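Local coordinates for protein beta-galactosidase (Bacillus circulans subsp. alkalophilus, PDB 3TTY) that hydrolyses beta-galactosides to release terminal galactose, using a TIM-barrel glycoside hydrolase domain, and probably works as a trimer, at residues R237-L240 with K241-P245; D442-S445 with V446-L450. One frame throughout, in Å; residues are numbered along the deposited sequence.

Contact 1 of 2, residues R237-L240 with K241-P245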
loop_
_atom_site.group_PDB
_atom_site.type_symbol
_atom_site.label_atom_id
_atom_site.label_comp_id
_atom_site.label_asym_id
_atom_site.label_seq_id
_atom_site.Cartn_x
_atom_site.Cartn_y
_atom_site.Cartn_z
ATOM N N ARG A 237 31.785 18.396 -16.237
ATOM C CA ARG A 237 31.826 18.992 -17.559
ATOM C C ARG A 237 33.029 19.928 -17.652
ATOM O O ARG A 237 33.795 19.847 -18.602
ATOM C CB ARG A 237 30.523 19.748 -17.834
ATOM C CG ARG A 237 30.509 20.579 -19.108
ATOM C CD ARG A 237 29.424 21.647 -19.050
ATOM N NE ARG A 237 29.814 22.744 -18.180
ATOM C CZ ARG A 237 29.002 23.718 -17.781
ATOM N NH1 ARG A 237 27.735 23.733 -18.164
ATOM N NH2 ARG A 237 29.459 24.677 -16.990
ATOM N N ASP A 238 33.204 20.798 -16.655
ATOM C CA ASP A 238 34.287 21.787 -16.688
ATOM C C ASP A 238 35.678 21.153 -16.656
ATOM O O ASP A 238 36.585 21.588 -17.360
ATOM C CB ASP A 238 34.142 22.809 -15.560
ATOM C CG ASP A 238 32.928 23.740 -15.750
ATOM O OD1 ASP A 238 32.361 23.802 -16.870
ATOM O OD2 ASP A 238 32.543 24.418 -14.769
ATOM N N GLU A 239 35.846 20.121 -15.844
ATOM C CA GLU A 239 37.130 19.434 -15.759
ATOM C C GLU A 239 37.434 18.720 -17.079
ATOM O O GLU A 239 38.568 18.708 -17.535
ATOM C CB GLU A 239 37.144 18.468 -14.560
ATOM C CG GLU A 239 38.490 17.826 -14.251
ATOM C CD GLU A 239 39.580 18.827 -13.842
ATOM O OE1 GLU A 239 39.285 20.036 -13.698
ATOM O OE2 GLU A 239 40.739 18.388 -13.662
ATOM N N LEU A 240 36.404 18.166 -17.706
ATOM C CA LEU A 240 36.541 17.522 -19.014
ATOM C C LEU A 240 36.967 18.510 -20.095
ATOM O O LEU A 240 37.914 18.262 -20.842
ATOM C CB LEU A 240 35.223 16.857 -19.432
ATOM C CG LEU A 240 34.768 15.655 -18.604
ATOM C CD1 LEU A 240 33.415 15.148 -19.073
ATOM C CD2 LEU A 240 35.812 14.542 -18.659
ATOM N N LYS A 241 36.249 19.621 -20.183
ATOM C CA LYS A 241 36.535 20.637 -21.187
ATOM C C LYS A 241 37.913 21.290 -21.007
ATOM O O LYS A 241 38.520 21.731 -21.977
ATOM C CB LYS A 241 35.427 21.689 -21.213
ATOM C CG LYS A 241 34.147 21.209 -21.897
ATOM C CD LYS A 241 33.044 22.255 -21.759
ATOM C CE LYS A 241 31.833 21.903 -22.619
ATOM N NZ LYS A 241 32.201 21.581 -24.036
ATOM N N ARG A 242 38.408 21.338 -19.774
ATOM C CA ARG A 242 39.754 21.837 -19.510
ATOM C C ARG A 242 40.812 21.071 -20.332
ATOM O O ARG A 242 41.796 21.652 -20.801
ATOM C CB ARG A 242 40.073 21.705 -18.022
ATOM C CG ARG A 242 40.869 22.862 -17.442
ATOM C CD ARG A 242 40.942 22.773 -15.915
ATOM N NE ARG A 242 41.661 21.580 -15.466
ATOM C CZ ARG A 242 42.949 21.561 -15.132
ATOM N NH1 ARG A 242 43.671 22.677 -15.190
ATOM N NH2 ARG A 242 43.517 20.428 -14.734
ATOM N N TRP A 243 40.602 19.769 -20.497
ATOM C CA TRP A 243 41.553 18.916 -21.191
ATOM C C TRP A 243 41.140 18.637 -22.631
ATOM O O TRP A 243 41.987 18.480 -23.500
ATOM C CB TRP A 243 41.723 17.600 -20.442
ATOM C CG TRP A 243 42.464 17.736 -19.162
ATOM C CD1 TRP A 243 41.936 17.752 -17.914
ATOM C CD2 TRP A 243 43.880 17.877 -19.004
ATOM N NE1 TRP A 243 42.933 17.896 -16.978
ATOM C CE2 TRP A 243 44.137 17.973 -17.623
ATOM C CE3 TRP A 243 44.955 17.935 -19.897
ATOM C CZ2 TRP A 243 45.423 18.119 -17.111
ATOM C CZ3 TRP A 243 46.228 18.078 -19.395
ATOM C CH2 TRP A 243 46.455 18.169 -18.012
ATOM N N THR A 244 39.841 18.568 -22.890
ATOM C CA THR A 244 39.378 18.326 -24.247
ATOM C C THR A 244 38.243 19.269 -24.618
ATOM O O THR A 244 37.090 18.855 -24.704
ATOM C CB THR A 244 38.928 16.868 -24.438
ATOM O OG1 THR A 244 37.841 16.586 -23.549
ATOM C CG2 THR A 244 40.081 15.924 -24.131
ATOM N N PRO A 245 38.577 20.545 -24.860
ATOM C CA PRO A 245 37.591 21.605 -25.104
ATOM C C PRO A 245 36.722 21.411 -26.346
ATOM O O PRO A 245 35.659 22.019 -26.436
ATOM C CB PRO A 245 38.453 22.868 -25.242
ATOM C CG PRO A 245 39.836 22.367 -25.550
ATOM C CD PRO A 245 39.959 21.058 -24.840
#
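E239 and R242, one helical turn apart, run alongside each other and form a salt bridge. OE1 of E239 takes a weak, bent bond from NE of R242 at 3.3 Å, approaching the guanidinium obliquely. A bend in the glutamate chain (chi2 63°) swings the carboxylate along the arginine, its plane 22° from the guanidinium plane. R237 is paired within its own turn: NE and NH2 both grip OD1 of D238 side-on, from one face of the carboxylate, at 3.1 and 3.0 Å, while NH1 forms a salt bridge with E268. Its apolar part meets K241 at an angle, CG lying 4.0 Å from the lysine CE; K241 NZ bridges to D270. Replacing R237 by an alanine would probably leave D238 OD1 without these two N-H partners, cost E268 this bridge and leave the lysine's methylenes less supported. The helical backbone bonds here are K241 N to R237 O and R242 N to D238 O. At the helix end the carbonyl of L240 gathers three donors: the N of T244 at 2.8 Å, the N of W243, and T244 OG1, which reaches the oxygen from above the carbonyl plane at 3.2 Å. The threonine hydroxyl also bonds to W145. The W243 ring edge is turned to the backbone, its CD1 3.5 Å from the O of E239. This is the C-terminal end of helix 215-243: L240 and W243 pack on helix 119-135, and L240 and K241 also touch V249 of barrel strand 249-253.

Contact 2 of 2, residues D442-S445 with V446-L450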
loop_
_atom_site.group_PDB
_atom_site.type_symbol
_atom_site.label_atom_id
_atom_site.label_comp_id
_atom_site.label_asym_id
_atom_site.label_seq_id
_atom_site.Cartn_x
_atom_site.Cartn_y
_atom_site.Cartn_z
ATOM N N ASP A 442 5.772 21.407 -31.514
ATOM C CA ASP A 442 6.927 21.415 -30.622
ATOM C C ASP A 442 6.476 21.511 -29.180
ATOM O O ASP A 442 5.637 22.353 -28.847
ATOM C CB ASP A 442 7.802 22.640 -30.869
ATOM C CG ASP A 442 8.461 22.622 -32.207
ATOM O OD1 ASP A 442 8.583 21.523 -32.793
ATOM O OD2 ASP A 442 8.873 23.713 -32.653
ATOM N N MET A 443 7.059 20.673 -28.327
ATOM C CA MET A 443 6.967 20.865 -26.888
ATOM C C MET A 443 7.969 21.955 -26.527
ATOM O O MET A 443 9.121 21.904 -26.960
ATOM C CB MET A 443 7.305 19.568 -26.153
ATOM C CG MET A 443 6.333 18.431 -26.423
ATOM S SD MET A 443 4.677 18.807 -25.839
ATOM C CE MET A 443 5.044 19.347 -24.169
ATOM N N ILE A 444 7.535 22.950 -25.759
ATOM C CA ILE A 444 8.410 24.084 -25.463
ATOM C C ILE A 444 8.365 24.494 -23.997
ATOM O O ILE A 444 7.425 24.159 -23.285
ATOM C CB ILE A 444 8.050 25.322 -26.317
ATOM C CG1 ILE A 444 6.633 25.815 -25.988
ATOM C CG2 ILE A 444 8.199 25.014 -27.807
ATOM C CD1 ILE A 444 6.371 27.253 -26.438
ATOM N N SER A 445 9.396 25.207 -23.548
ATOM C CA SER A 445 9.383 25.792 -22.214
ATOM C C SER A 445 8.449 27.015 -22.183
ATOM O O SER A 445 8.078 27.571 -23.232
ATOM C CB SER A 445 10.788 26.199 -21.784
ATOM O OG SER A 445 11.095 27.515 -22.224
ATOM N N VAL A 446 8.062 27.421 -20.981
ATOM C CA VAL A 446 7.273 28.620 -20.821
ATOM C C VAL A 446 8.069 29.857 -21.231
ATOM O O VAL A 446 7.493 30.936 -21.357
ATOM C CB VAL A 446 6.771 28.791 -19.365
ATOM C CG1 VAL A 446 5.789 27.703 -19.012
ATOM C CG2 VAL A 446 7.946 28.826 -18.379
ATOM N N GLU A 447 9.380 29.695 -21.440
ATOM C CA GLU A 447 10.279 30.804 -21.769
ATOM C C GLU A 447 10.666 30.894 -23.240
ATOM O O GLU A 447 11.391 31.803 -23.634
ATOM C CB GLU A 447 11.569 30.702 -20.963
ATOM C CG GLU A 447 11.382 30.946 -19.499
ATOM C CD GLU A 447 12.491 30.348 -18.665
ATOM O OE1 GLU A 447 12.180 29.817 -17.563
ATOM O OE2 GLU A 447 13.666 30.412 -19.114
ATOM N N GLU A 448 10.221 29.939 -24.043
ATOM C CA GLU A 448 10.607 29.889 -25.448
ATOM C C GLU A 448 10.144 31.142 -26.210
ATOM O O GLU A 448 9.088 31.699 -25.924
ATOM C CB GLU A 448 10.024 28.630 -26.104
ATOM C CG GLU A 448 10.492 28.403 -27.530
ATOM C CD GLU A 448 11.998 28.291 -27.623
ATOM O OE1 GLU A 448 12.565 27.383 -26.985
ATOM O OE2 GLU A 448 12.622 29.123 -28.320
ATOM N N ASP A 449 10.950 31.579 -27.171
ATOM C CA ASP A 449 10.562 32.643 -28.086
ATOM C C ASP A 449 9.294 32.214 -28.832
ATOM O O ASP A 449 9.302 31.234 -29.563
ATOM C CB ASP A 449 11.705 32.923 -29.068
ATOM C CG ASP A 449 11.253 33.710 -30.292
ATOM O OD1 ASP A 449 10.322 34.540 -30.176
ATOM O OD2 ASP A 449 11.833 33.487 -31.380
ATOM N N LEU A 450 8.202 32.938 -28.625
ATOM C CA LEU A 450 6.902 32.512 -29.124
ATOM C C LEU A 450 6.661 32.967 -30.560
ATOM O O LEU A 450 5.673 32.580 -31.184
ATOM C CB LEU A 450 5.802 33.060 -28.213
ATOM C CG LEU A 450 5.180 32.158 -27.145
ATOM C CD1 LEU A 450 6.105 31.019 -26.750
ATOM C CD2 LEU A 450 4.726 32.961 -25.914
HETATM O O HOH W 1 11.641 25.224 -25.703
#
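S445 to E448 form a type I beta turn, in which the N of E448 reaches the O of S445 at 3.3 Å along a nearly straight N-H (170°), although the donor stands well above the carbonyl plane. The S445 side chain reinforces the turn. With chi1 at 87°, OG sits between the backbone N and the carbonyl carbon of its own residue, where it accepts the N of E447 at 2.9 Å; this is an ST turn laid over the beta turn. OG also comes within 3.5 Å of the E447 CB.

E448 folds back toward the strand end. Its CB lies 3.9 Å from CB of I444, the two side chains crossing at about a right angle, while the bend at chi2 carries the carboxylate to a water. That water donates a hydrogen bond to OE1 of E448 at 2.7 Å and accepts the N of S445 at 3.1 Å, so it joins the two ends of the turn. OE1 is also bonded to S299, in the loop leading to barrel strand 303-307, and OE2 takes a weak bond from the N of D449. The apolar side of I444 is turned inward: its CD1 touches CD1 of L450 at 3.8 Å, the side chains again crossing near a right angle, and both residues rest on M402 of strand 399-402. V446 lies against F468 of helix 468-477.

The turn follows strand 441-444, an edge strand within this chain, and starts the connection to strand 455-458. The parallel order, with 399-402 between those two strands, fits the glutaminase I-like alpha/beta fold of the trimerisation domain.

Both contacts are local and lie where a regular element gives way to a loop, but they belong to different domains, their centres about 30 Å apart and nearest atoms about 16 Å. Contact 1 finishes a helix on the outside of the catalytic barrel; contact 2 follows a strand of the trimerisation-domain sheet and lies closer to the centre of the chain. Each mixes buried and exposed residues. Charged pairs along the helix surface dominate the side-chain chemistry of 237-245, whereas 442-450 relies on a serine hydroxyl, a bridging water and an aliphatic pair. Both use backbone carbonyls as acceptors, but only contact 2 adds a side-chain hydroxyl taking a backbone N-H.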